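Local coordinates for SJCHGC06286 protein (Schistosoma japonicum, PDB 3QBR) that belongs to the Bcl-2 family of apoptosis regulators and probably binds BH domains of partner proteins through its helical Bcl-2 domain, at residues E81-A86 against V133-K138; G70-R75 against M125-R130. All blocks are in the same frame, centred on the assembly; numbering follows the deposited sequence.

Contact 1 (E81-A86 against V133-K138); sequences EIEPVA and VLRLSK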
ATOM      1  N   GLU A  81      11.343  -0.400 -12.977  1.00 95.88           N
ATOM      2  CA  GLU A  81      10.346   0.333 -13.728  1.00105.69           C
ATOM      3  C   GLU A  81       8.984  -0.263 -13.426  1.00103.87           C
ATOM      4  O   GLU A  81       8.878  -1.329 -12.802  1.00 97.38           O
ATOM      5  CB  GLU A  81      10.643   0.298 -15.232  1.00118.88           C
ATOM      6  CG  GLU A  81      11.636   1.368 -15.705  1.00129.25           C
ATOM      7  CD  GLU A  81      13.043   1.153 -15.165  1.00137.74           C
ATOM      8  OE1 GLU A  81      13.465  -0.020 -15.046  1.00141.09           O
ATOM      9  OE2 GLU A  81      13.732   2.155 -14.862  1.00138.59           O
ATOM     10  N   ILE A  82       7.941   0.430 -13.867  1.00104.06           N
ATOM     11  CA  ILE A  82       6.582   0.022 -13.552  1.00104.57           C
ATOM     12  C   ILE A  82       6.008  -0.825 -14.672  1.00104.24           C
ATOM     13  O   ILE A  82       5.636  -1.980 -14.453  1.00100.75           O
ATOM     14  CB  ILE A  82       5.663   1.252 -13.297  1.00 92.97           C
ATOM     15  CG1 ILE A  82       6.207   2.101 -12.139  1.00 99.44           C
ATOM     16  CG2 ILE A  82       4.249   0.821 -13.002  1.00 85.64           C
ATOM     17  CD1 ILE A  82       5.187   3.064 -11.540  1.00 99.09           C
ATOM     18  N   GLU A  83       6.000  -0.242 -15.872  1.00107.17           N
ATOM     19  CA  GLU A  83       5.228  -0.724 -17.026  1.00103.39           C
ATOM     20  C   GLU A  83       5.047  -2.232 -17.175  1.00 90.74           C
ATOM     21  O   GLU A  83       3.955  -2.698 -17.534  1.00 84.41           O
ATOM     22  CB  GLU A  83       5.795  -0.141 -18.313  1.00114.38           C
ATOM     23  CG  GLU A  83       5.701   1.363 -18.373  1.00125.65           C
ATOM     24  CD  GLU A  83       5.469   1.860 -19.782  1.00138.93           C
ATOM     25  OE1 GLU A  83       6.208   1.429 -20.699  1.00142.92           O
ATOM     26  OE2 GLU A  83       4.539   2.676 -19.973  1.00141.05           O
ATOM     27  N   PRO A  84       6.115  -2.995 -16.907  1.00 89.42           N
ATOM     28  CA  PRO A  84       6.092  -4.458 -16.978  1.00 90.70           C
ATOM     29  C   PRO A  84       4.949  -5.043 -16.168  1.00 90.15           C
ATOM     30  O   PRO A  84       4.065  -5.711 -16.700  1.00 98.90           O
ATOM     31  CB  PRO A  84       7.414  -4.859 -16.321  1.00 97.23           C
ATOM     32  CG  PRO A  84       8.311  -3.680 -16.499  1.00 99.33           C
ATOM     33  CD  PRO A  84       7.439  -2.466 -16.524  1.00 94.13           C
ATOM     34  N   VAL A  85       4.976  -4.763 -14.872  1.00 86.02           N
ATOM     35  CA  VAL A  85       4.089  -5.400 -13.905  1.00 83.53           C
ATOM     36  C   VAL A  85       2.618  -5.009 -14.046  1.00 77.60           C
ATOM     37  O   VAL A  85       1.730  -5.819 -13.781  1.00 79.38           O
ATOM     38  CB  VAL A  85       4.556  -5.092 -12.468  1.00 85.99           C
ATOM     39  CG1 VAL A  85       4.062  -6.160 -11.513  1.00 81.50           C
ATOM     40  CG2 VAL A  85       6.077  -4.974 -12.422  1.00 89.37           C
ATOM     41  N   ALA A  86       2.353  -3.769 -14.444  1.00 69.97           N
ATOM     42  CA  ALA A  86       0.975  -3.354 -14.615  1.00 72.09           C
ATOM     43  C   ALA A  86       0.399  -4.232 -15.694  1.00 78.46           C
ATOM     44  O   ALA A  86      -0.658  -4.845 -15.520  1.00 76.88           O
ATOM     45  CB  ALA A  86       0.877  -1.891 -14.992  1.00 70.75           C
ATOM     46  N   VAL A 133      -2.939   1.724  -7.491  1.00 52.61           N
ATOM     47  CA  VAL A 133      -4.169   2.513  -7.440  1.00 50.12           C
ATOM     48  C   VAL A 133      -4.109   3.677  -8.442  1.00 55.27           C
ATOM     49  O   VAL A 133      -5.030   3.888  -9.235  1.00 52.62           O
ATOM     50  CB  VAL A 133      -4.478   3.012  -5.991  1.00 40.50           C
ATOM     51  CG1 VAL A 133      -5.428   4.279  -5.999  1.00 27.79           C
ATOM     52  CG2 VAL A 133      -5.037   1.855  -5.138  1.00 30.38           C
ATOM     53  N   LEU A 134      -3.008   4.410  -8.420  1.00 53.72           N
ATOM     54  CA  LEU A 134      -2.808   5.487  -9.380  1.00 50.19           C
ATOM     55  C   LEU A 134      -2.785   5.030 -10.843  1.00 56.20           C
ATOM     56  O   LEU A 134      -3.171   5.786 -11.735  1.00 62.40           O
ATOM     57  CB  LEU A 134      -1.532   6.232  -9.047  1.00 44.37           C
ATOM     58  CG  LEU A 134      -1.646   6.984  -7.729  1.00 50.93           C
ATOM     59  CD1 LEU A 134      -0.315   7.671  -7.368  1.00 50.52           C
ATOM     60  CD2 LEU A 134      -2.805   7.977  -7.809  1.00 45.51           C
ATOM     61  N   ARG A 135      -2.339   3.807 -11.109  1.00 56.05           N
ATOM     62  CA  ARG A 135      -2.341   3.326 -12.490  1.00 59.81           C
ATOM     63  C   ARG A 135      -3.711   2.815 -12.873  1.00 58.64           C
ATOM     64  O   ARG A 135      -4.136   2.963 -14.007  1.00 60.26           O
ATOM     65  CB  ARG A 135      -1.287   2.242 -12.721  1.00 70.45           C
ATOM     66  CG  ARG A 135       0.131   2.764 -12.625  1.00 86.51           C
ATOM     67  CD  ARG A 135       1.101   1.920 -13.445  1.00101.25           C
ATOM     68  NE  ARG A 135       0.960   2.139 -14.885  1.00111.35           N
ATOM     69  CZ  ARG A 135       1.982   2.177 -15.738  1.00116.86           C
ATOM     70  NH1 ARG A 135       3.223   2.027 -15.298  1.00121.06           N
ATOM     71  NH2 ARG A 135       1.769   2.382 -17.031  1.00116.12           N
ATOM     72  N   LEU A 136      -4.391   2.193 -11.925  1.00 62.34           N
ATOM     73  CA  LEU A 136      -5.761   1.744 -12.126  1.00 57.41           C
ATOM     74  C   LEU A 136      -6.703   2.911 -12.420  1.00 55.19           C
ATOM     75  O   LEU A 136      -7.691   2.773 -13.137  1.00 58.41           O
ATOM     76  CB  LEU A 136      -6.243   1.007 -10.877  1.00 51.71           C
ATOM     77  CG  LEU A 136      -5.892  -0.477 -10.794  1.00 53.50           C
ATOM     78  CD1 LEU A 136      -6.014  -0.969  -9.355  1.00 45.50           C
ATOM     79  CD2 LEU A 136      -6.796  -1.284 -11.732  1.00 41.34           C
ATOM     80  N   SER A 137      -6.395   4.067 -11.855  1.00 54.27           N
ATOM     81  CA  SER A 137      -7.320   5.184 -11.912  1.00 53.40           C
ATOM     82  C   SER A 137      -7.188   6.012 -13.197  1.00 55.12           C
ATOM     83  O   SER A 137      -8.112   6.759 -13.552  1.00 49.25           O
ATOM     84  CB  SER A 137      -7.217   6.039 -10.642  1.00 55.08           C
ATOM     85  OG  SER A 137      -6.014   6.762 -10.614  1.00 61.13           O
ATOM     86  N   LYS A 138      -6.062   5.863 -13.898  1.00 58.60           N
ATOM     87  CA  LYS A 138      -5.944   6.402 -15.259  1.00 67.21           C
ATOM     88  C   LYS A 138      -7.160   6.037 -16.129  1.00 64.74           C
ATOM     89  O   LYS A 138      -7.610   6.850 -16.919  1.00 68.44           O
ATOM     90  CB  LYS A 138      -4.643   5.958 -15.953  1.00 71.47           C
ATOM     91  CG  LYS A 138      -3.352   6.576 -15.394  1.00 78.56           C
ATOM     92  CD  LYS A 138      -3.350   8.110 -15.473  1.00 86.87           C
ATOM     93  CE  LYS A 138      -2.064   8.713 -14.896  1.00 84.21           C
ATOM     94  NZ  LYS A 138      -2.061  10.215 -14.884  1.00 86.34           N
TER
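Arg135 lies across the methyl group of Ala86, whose CB sits over one face of the guanidinium, displaced toward its rim and 4.0 Å from NE. Ile82, from the same segment as Ala86, runs opposite to the arginine chain: its CB lies near the guanidinium plane, at the edge, while the CG2 branch lies alongside Arg135 CD, its exact fit doubtful because the model sets it too close to the guanidinium. That branch is directed across the gap because CG2, not CG1, is the one trans to the isoleucine backbone N. A bend at chi3 (73°) turns the head of Arg135 past Ala86 toward Glu83. The glutamate crosses it at about a right angle, yet OE2 stays 4.1 Å from Arg135 NH2, beyond a salt bridge. The ionic partner that does close is Asp92, beyond the short helix, which takes NE. No hydrogen bond joins 81-86 to 133-138, so the turn and helix of 81-86 meet the C-terminal part of helix 119-137 mostly through apolar groups placed around one guanidinium. Chemically, a single arginine serves both as apolar spacer and as ion-pair partner, and Glu83 may add a weak longer-range attraction for Arg135, alongside its salt bridge to Asp92.

Contact 2 (G70-R75 against M125-R130); sequences GDFNQR and MFAFLR
With CG swung trans to the backbone N (chi1 177°), Phe72 carries its ring across to helix 119-137, where the methyl of Ala127 meets one face; Arg130, whose first two torsions are likewise extended, reaches back until a bend at chi3 brings its guanidinium up to Asn73. The first meeting is a CH-pi contact. Ala127 CB stands 3.8 Å from the centroid of the Phe72 ring, 25° off the normal and shifted toward the CD2 side.

The second is polar and runs through one water. This molecule donates one hydrogen to Asn73 OD1 (2.7 Å from the water O) and the other to the carbonyl oxygen of Ala127 (also 2.7 Å from the water O), and accepts from Arg130 NE at 2.9 Å, lying in the guanidinium plane at its edge. Three bonds therefore fix it, and they are consistent with OD1 being the end of the Asn73 amide turned to the water. Asn73 ND2 is left 3.3 Å from Arg130 NH2, a pair of donors that do not bond, with the two planes turned 46° apart.

The segment axes come within 9.7 Å. Phe72 and Asp71 also touch another protein chain, Asp71 OD2 by a hydrogen bond. The Gly70-Asp71 pair is consistent with the Gly-Asp of a BH3 motif, as in other Bcl-2 proteins, so this is probably the BH3-bearing helix crossing a buried central helix beside a ligand groove, a hallmark of the Bcl-2 fold.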
ATOM      1  N   GLY A  70       8.155   8.272   0.366  1.00 46.52           N
ATOM      2  CA  GLY A  70       9.022   9.134  -0.409  1.00 52.20           C
ATOM      3  C   GLY A  70      10.390   8.479  -0.546  1.00 58.02           C
ATOM      4  O   GLY A  70      10.951   8.423  -1.647  1.00 50.61           O
ATOM      5  N   ASP A  71      10.920   7.990   0.581  1.00 48.29           N
ATOM      6  CA  ASP A  71      12.173   7.247   0.589  1.00 50.11           C
ATOM      7  C   ASP A  71      12.056   6.125  -0.409  1.00 56.26           C
ATOM      8  O   ASP A  71      12.948   5.926  -1.235  1.00 59.91           O
ATOM      9  CB  ASP A  71      12.468   6.662   1.971  1.00 61.57           C
ATOM     10  CG  ASP A  71      12.875   7.722   2.998  1.00 74.66           C
ATOM     11  OD1 ASP A  71      13.410   8.788   2.610  1.00 76.36           O
ATOM     12  OD2 ASP A  71      12.669   7.469   4.207  1.00 79.06           O
ATOM     13  N   PHE A  72      10.942   5.400  -0.346  1.00 50.65           N
ATOM     14  CA  PHE A  72      10.737   4.251  -1.221  1.00 53.05           C
ATOM     15  C   PHE A  72      10.703   4.641  -2.693  1.00 53.34           C
ATOM     16  O   PHE A  72      11.324   3.985  -3.517  1.00 53.18           O
ATOM     17  CB  PHE A  72       9.457   3.488  -0.839  1.00 53.53           C
ATOM     18  CG  PHE A  72       9.134   2.339  -1.745  1.00 47.39           C
ATOM     19  CD1 PHE A  72       9.308   1.038  -1.315  1.00 52.97           C
ATOM     20  CD2 PHE A  72       8.627   2.555  -3.008  1.00 54.90           C
ATOM     21  CE1 PHE A  72       9.005  -0.040  -2.135  1.00 54.91           C
ATOM     22  CE2 PHE A  72       8.308   1.473  -3.850  1.00 54.71           C
ATOM     23  CZ  PHE A  72       8.494   0.178  -3.406  1.00 56.15           C
ATOM     24  N   ASN A  73       9.965   5.698  -3.033  1.00 48.65           N
ATOM     25  CA  ASN A  73       9.777   6.044  -4.440  1.00 48.20           C
ATOM     26  C   ASN A  73      11.103   6.423  -5.057  1.00 46.91           C
ATOM     27  O   ASN A  73      11.508   5.905  -6.091  1.00 57.02           O
ATOM     28  CB  ASN A  73       8.777   7.199  -4.599  1.00 49.11           C
ATOM     29  CG  ASN A  73       7.329   6.739  -4.504  1.00 54.93           C
ATOM     30  OD1 ASN A  73       7.022   5.561  -4.658  1.00 54.68           O
ATOM     31  ND2 ASN A  73       6.434   7.678  -4.238  1.00 62.46           N
ATOM     32  N   GLN A  74      11.777   7.334  -4.390  1.00 49.79           N
ATOM     33  CA  GLN A  74      13.073   7.820  -4.827  1.00 56.57           C
ATOM     34  C   GLN A  74      14.074   6.667  -5.146  1.00 57.78           C
ATOM     35  O   GLN A  74      14.806   6.736  -6.133  1.00 59.34           O
ATOM     36  CB  GLN A  74      13.582   8.858  -3.813  1.00 54.10           C
ATOM     37  CG  GLN A  74      15.027   9.183  -3.889  1.00 65.63           C
ATOM     38  CD  GLN A  74      15.876   8.129  -3.217  1.00 73.33           C
ATOM     39  OE1 GLN A  74      15.607   7.716  -2.076  1.00 66.84           O
ATOM     40  NE2 GLN A  74      16.917   7.684  -3.920  1.00 76.59           N
ATOM     41  N   ARG A  75      14.053   5.590  -4.361  1.00 53.39           N
ATOM     42  CA  ARG A  75      14.879   4.401  -4.645  1.00 63.32           C
ATOM     43  C   ARG A  75      14.357   3.507  -5.779  1.00 70.61           C
ATOM     44  O   ARG A  75      15.141   2.901  -6.493  1.00 81.58           O
ATOM     45  CB  ARG A  75      15.090   3.543  -3.379  1.00 55.43           C
ATOM     46  CG  ARG A  75      15.842   4.272  -2.286  1.00 66.87           C
ATOM     47  CD  ARG A  75      15.733   3.604  -0.910  1.00 85.09           C
ATOM     48  NE  ARG A  75      15.952   4.581   0.165  1.00 95.50           N
ATOM     49  CZ  ARG A  75      16.471   4.307   1.361  1.00 92.14           C
ATOM     50  NH1 ARG A  75      16.859   3.077   1.656  1.00 92.53           N
ATOM     51  NH2 ARG A  75      16.620   5.274   2.259  1.00 87.28           N
ATOM     52  N   MET A 125       4.477  -1.898   1.205  1.00 44.42           N
ATOM     53  CA  MET A 125       3.099  -2.274   0.851  1.00 46.26           C
ATOM     54  C   MET A 125       2.219  -1.045   0.526  1.00 50.15           C
ATOM     55  O   MET A 125       1.435  -1.068  -0.422  1.00 54.36           O
ATOM     56  CB  MET A 125       2.470  -3.092   1.983  1.00 41.76           C
ATOM     57  CG  MET A 125       1.006  -3.428   1.792  1.00 38.53           C
ATOM     58  SD  MET A 125       0.224  -4.214   3.221  1.00 48.39           S
ATOM     59  CE  MET A 125       0.682  -3.099   4.531  1.00 50.98           C
ATOM     60  N   PHE A 126       2.355   0.028   1.304  1.00 43.18           N
ATOM     61  CA  PHE A 126       1.645   1.258   0.984  1.00 47.60           C
ATOM     62  C   PHE A 126       2.156   1.918  -0.290  1.00 49.97           C
ATOM     63  O   PHE A 126       1.362   2.453  -1.069  1.00 49.24           O
ATOM     64  CB  PHE A 126       1.708   2.273   2.131  1.00 42.59           C
ATOM     65  CG  PHE A 126       0.904   1.873   3.349  1.00 48.40           C
ATOM     66  CD1 PHE A 126      -0.421   2.284   3.493  1.00 61.44           C
ATOM     67  CD2 PHE A 126       1.472   1.090   4.354  1.00 45.59           C
ATOM     68  CE1 PHE A 126      -1.184   1.922   4.630  1.00 60.16           C
ATOM     69  CE2 PHE A 126       0.724   0.721   5.488  1.00 54.78           C
ATOM     70  CZ  PHE A 126      -0.614   1.143   5.629  1.00 49.08           C
ATOM     71  N   ALA A 127       3.471   1.914  -0.503  1.00 49.60           N
ATOM     72  CA  ALA A 127       4.007   2.631  -1.657  1.00 49.24           C
ATOM     73  C   ALA A 127       3.576   1.927  -2.943  1.00 52.97           C
ATOM     74  O   ALA A 127       3.231   2.575  -3.958  1.00 47.19           O
ATOM     75  CB  ALA A 127       5.506   2.764  -1.575  1.00 47.76           C
ATOM     76  N   PHE A 128       3.546   0.598  -2.870  1.00 48.03           N
ATOM     77  CA  PHE A 128       3.142  -0.216  -4.001  1.00 56.34           C
ATOM     78  C   PHE A 128       1.655  -0.148  -4.278  1.00 51.57           C
ATOM     79  O   PHE A 128       1.240  -0.031  -5.433  1.00 54.21           O
ATOM     80  CB  PHE A 128       3.511  -1.670  -3.761  1.00 54.89           C
ATOM     81  CG  PHE A 128       3.314  -2.561  -4.958  1.00 44.72           C
ATOM     82  CD1 PHE A 128       3.989  -2.318  -6.141  1.00 46.81           C
ATOM     83  CD2 PHE A 128       2.507  -3.675  -4.876  1.00 49.78           C
ATOM     84  CE1 PHE A 128       3.825  -3.168  -7.239  1.00 44.94           C
ATOM     85  CE2 PHE A 128       2.352  -4.537  -5.963  1.00 53.47           C
ATOM     86  CZ  PHE A 128       3.005  -4.275  -7.142  1.00 46.95           C
ATOM     87  N   LEU A 129       0.852  -0.281  -3.228  1.00 45.47           N
ATOM     88  CA  LEU A 129      -0.608  -0.132  -3.346  1.00 49.84           C
ATOM     89  C   LEU A 129      -0.966   1.219  -3.996  1.00 47.71           C
ATOM     90  O   LEU A 129      -1.812   1.286  -4.882  1.00 49.71           O
ATOM     91  CB  LEU A 129      -1.261  -0.271  -1.974  1.00 45.93           C
ATOM     92  CG  LEU A 129      -2.751   0.021  -1.796  1.00 47.73           C
ATOM     93  CD1 LEU A 129      -3.665  -1.063  -2.423  1.00 35.37           C
ATOM     94  CD2 LEU A 129      -3.024   0.190  -0.294  1.00 45.21           C
ATOM     95  N   ARG A 130      -0.273   2.278  -3.585  1.00 42.79           N
ATOM     96  CA  ARG A 130      -0.417   3.602  -4.205  1.00 44.65           C
ATOM     97  C   ARG A 130      -0.187   3.565  -5.709  1.00 43.63           C
ATOM     98  O   ARG A 130      -0.945   4.147  -6.492  1.00 43.09           O
ATOM     99  CB  ARG A 130       0.586   4.577  -3.601  1.00 39.28           C
ATOM    100  CG  ARG A 130       0.330   5.993  -3.983  1.00 39.83           C
ATOM    101  CD  ARG A 130       1.359   6.943  -3.377  1.00 40.61           C
ATOM    102  NE  ARG A 130       2.438   7.077  -4.339  1.00 60.01           N
ATOM    103  CZ  ARG A 130       2.637   8.145  -5.096  1.00 58.88           C
ATOM    104  NH1 ARG A 130       1.860   9.211  -4.967  1.00 50.75           N
ATOM    105  NH2 ARG A 130       3.635   8.154  -5.965  1.00 66.04           N
TER
HETATM  106  O   HOH W   1       4.409   4.975  -4.157  1.00 45.09           O

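The two contacts illustrate how one long helix can organise a helical bundle: both use helix 119-137, contact 2 in its middle and contact 1 near its C-terminal end, with centres about 13 Å apart. On the other side they draw on successive elements, helix 58-79 for contact 2 and then helix 83-89 for contact 1. Along the chain the order is 70-75, 81-86, 125-130, 133-138, so the pairings interleave, and helix 99-113 lies in the intervening sequence. All four segments belong to the Bcl-2 homology region. Side chains from both contacts also pack on another protein chain, consistent with these helices bordering the family's ligand-binding groove.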